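Side-chain contact in prophage MuSo2, 43 kDa tail protein (PDB 3CDD), which probably serves as a trimeric baseplate hub component of a Mu-like contractile phage tail: residues Leu192-Asn197 and Asp309-Leu314. Sequence-based numbering, arbitrary orientation. Where two conformers were deposited one is given.
Sequences LILGDN and DEIMGL
L194 is the one residue of 192-197 whose side chain reaches the 309-314 turn, and it meets three consecutive residues there. Its CB lies 4.2 Å from D309 CA, at the exit of strand 304-309. CG, anti to the backbone N (chi1 177°), extends the side chain toward the turn, and both methyls end against it. CD1 makes an apolar contact with I311 CD1 at 3.8 Å. CD2 makes most of the contacts. It lies 3.4 Å from D309 OD1 and comes within 3.6 Å of the backbone N of E310. The same methyl rests 3.7 Å from I311 CD1. The side chains of L194 and I311 cross at about a right angle, and both leucine methyls bear on the same isoleucine terminus.

The turn linking strands 304-309 and 314-315 closes in a G1 beta bulge, where G313 N and L314 N both donate to D309 O. An Asx motif is built into it: D309 OD1 accepts from M312 N at 3.1 Å, the N-H approaching from above the carboxylate plane, 60° out of it. L194 CD2 therefore packs against a carboxylate oxygen already used inside the turn, while OD2 is hydrogen-bonded to the hydroxyls of Y285 and of Y84 of the second subunit.

Strand 192-193 runs parallel to 304-309, and the backbone of L194 still pairs with I308 before the chain bends away. N197 OD1 helps close that bend, taking the N-H of I193 in the carbonyl plane at 2.9 Å, alongside the backbone bond from D196 N to I193 O. On the subunit interface, Y50 of the second subunit packs on L194 and its Y84 on I311.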
loop_
_atom_site.group_PDB
_atom_site.type_symbol
_atom_site.label_atom_id
_atom_site.label_comp_id
_atom_site.label_asym_id
_atom_site.label_seq_id
_atom_site.Cartn_x
_atom_site.Cartn_y
_atom_site.Cartn_z
ATOM N N LEU A 192 23.201 -26.788 0.724
ATOM C CA LEU A 192 22.481 -26.413 -0.466
ATOM C C LEU A 192 23.504 -26.174 -1.582
ATOM O O LEU A 192 24.200 -25.152 -1.591
ATOM C CB LEU A 192 21.641 -25.154 -0.206
ATOM C CG LEU A 192 20.442 -25.283 0.747
ATOM C CD1 LEU A 192 20.041 -23.904 1.322
ATOM C CD2 LEU A 192 19.229 -25.898 0.025
ATOM N N ILE A 193 23.577 -27.118 -2.514
ATOM C CA ILE A 193 24.614 -27.138 -3.545
ATOM C C ILE A 193 23.986 -26.984 -4.929
ATOM O O ILE A 193 23.232 -27.858 -5.385
ATOM C CB ILE A 193 25.460 -28.461 -3.481
ATOM C CG1 ILE A 193 25.996 -28.690 -2.071
ATOM C CG2 ILE A 193 26.622 -28.425 -4.490
ATOM C CD1 ILE A 193 26.322 -30.157 -1.731
ATOM N N LEU A 194 24.273 -25.842 -5.561
ATOM C CA LEU A 194 23.955 -25.595 -6.967
ATOM C C LEU A 194 24.370 -26.773 -7.854
ATOM O O LEU A 194 25.560 -27.130 -7.922
ATOM C CB LEU A 194 24.643 -24.305 -7.434
ATOM C CG LEU A 194 24.521 -23.859 -8.889
ATOM C CD1 LEU A 194 23.074 -23.750 -9.286
ATOM C CD2 LEU A 194 25.189 -22.520 -9.048
ATOM N N GLY A 195 23.381 -27.379 -8.511
ATOM C CA GLY A 195 23.606 -28.571 -9.334
ATOM C C GLY A 195 23.337 -29.904 -8.643
ATOM O O GLY A 195 23.413 -30.970 -9.280
ATOM N N ASP A 196 23.019 -29.855 -7.346
ATOM C CA ASP A 196 22.802 -31.067 -6.541
ATOM C C ASP A 196 21.372 -31.104 -6.008
ATOM O O ASP A 196 20.519 -31.785 -6.566
ATOM C CB ASP A 196 23.851 -31.159 -5.414
ATOM C CG ASP A 196 23.466 -32.132 -4.281
ATOM O OD1 ASP A 196 22.408 -32.799 -4.334
ATOM O OD2 ASP A 196 24.246 -32.216 -3.308
ATOM N N ASN A 197 21.097 -30.361 -4.933
ATOM C CA ASN A 197 19.763 -30.411 -4.327
ATOM C C ASN A 197 18.925 -29.129 -4.464
ATOM O O ASN A 197 17.828 -29.029 -3.902
ATOM C CB ASN A 197 19.837 -30.861 -2.858
ATOM C CG ASN A 197 20.645 -29.903 -1.969
ATOM O OD1 ASN A 197 21.333 -28.993 -2.449
ATOM N ND2 ASN A 197 20.562 -30.118 -0.658
ATOM N N ASP A 309 27.003 -21.546 -4.236
ATOM C CA ASP A 309 26.194 -21.048 -5.337
ATOM C C ASP A 309 26.993 -20.022 -6.141
ATOM O O ASP A 309 27.091 -18.852 -5.764
ATOM C CB ASP A 309 24.883 -20.449 -4.810
ATOM C CG ASP A 309 23.870 -20.162 -5.919
ATOM O OD1 ASP A 309 24.268 -19.925 -7.086
ATOM O OD2 ASP A 309 22.657 -20.162 -5.616
ATOM N N GLU A 310 27.537 -20.503 -7.255
ATOM C CA GLU A 310 28.396 -19.775 -8.171
ATOM C C GLU A 310 27.600 -18.710 -8.907
ATOM O O GLU A 310 28.105 -17.628 -9.139
ATOM C CB GLU A 310 28.975 -20.785 -9.180
ATOM C CG GLU A 310 30.290 -20.438 -9.805
ATOM C CD GLU A 310 30.778 -21.496 -10.832
ATOM O OE1 GLU A 310 30.101 -22.525 -11.060
ATOM O OE2 GLU A 310 31.851 -21.283 -11.418
ATOM N N ILE A 311 26.353 -19.022 -9.274
ATOM C CA ILE A 311 25.506 -18.089 -10.037
ATOM C C ILE A 311 25.233 -16.808 -9.236
ATOM O O ILE A 311 25.408 -15.689 -9.738
ATOM C CB ILE A 311 24.148 -18.741 -10.451
ATOM C CG1 ILE A 311 24.372 -19.820 -11.523
ATOM C CG2 ILE A 311 23.166 -17.667 -10.944
ATOM C CD1 ILE A 311 23.245 -20.812 -11.641
HETATM N N MSE A 312 24.839 -17.013 -7.986
HETATM C CA MSE A 312 24.456 -15.959 -7.059
HETATM C C MSE A 312 25.673 -15.261 -6.451
HETATM O O MSE A 312 25.666 -14.032 -6.228
HETATM C CB MSE A 312 23.610 -16.588 -5.958
HETATM C CG MSE A 312 22.678 -15.653 -5.285
HETATM SE SE MSE A 312 20.860 -16.338 -5.200
HETATM C CE MSE A 312 20.489 -16.640 -7.075
ATOM N N GLY A 313 26.712 -16.056 -6.193
ATOM C CA GLY A 313 27.969 -15.568 -5.637
ATOM C C GLY A 313 28.018 -15.859 -4.156
ATOM O O GLY A 313 28.492 -15.038 -3.382
ATOM N N LEU A 314 27.526 -17.034 -3.767
ATOM C CA LEU A 314 27.567 -17.453 -2.369
ATOM C C LEU A 314 28.453 -18.677 -2.133
ATOM O O LEU A 314 28.372 -19.693 -2.845
ATOM C CB LEU A 314 26.154 -17.676 -1.795
ATOM C CG LEU A 314 25.157 -16.496 -1.747
ATOM C CD1 LEU A 314 23.774 -17.001 -1.407
ATOM C CD2 LEU A 314 25.556 -15.364 -0.769
#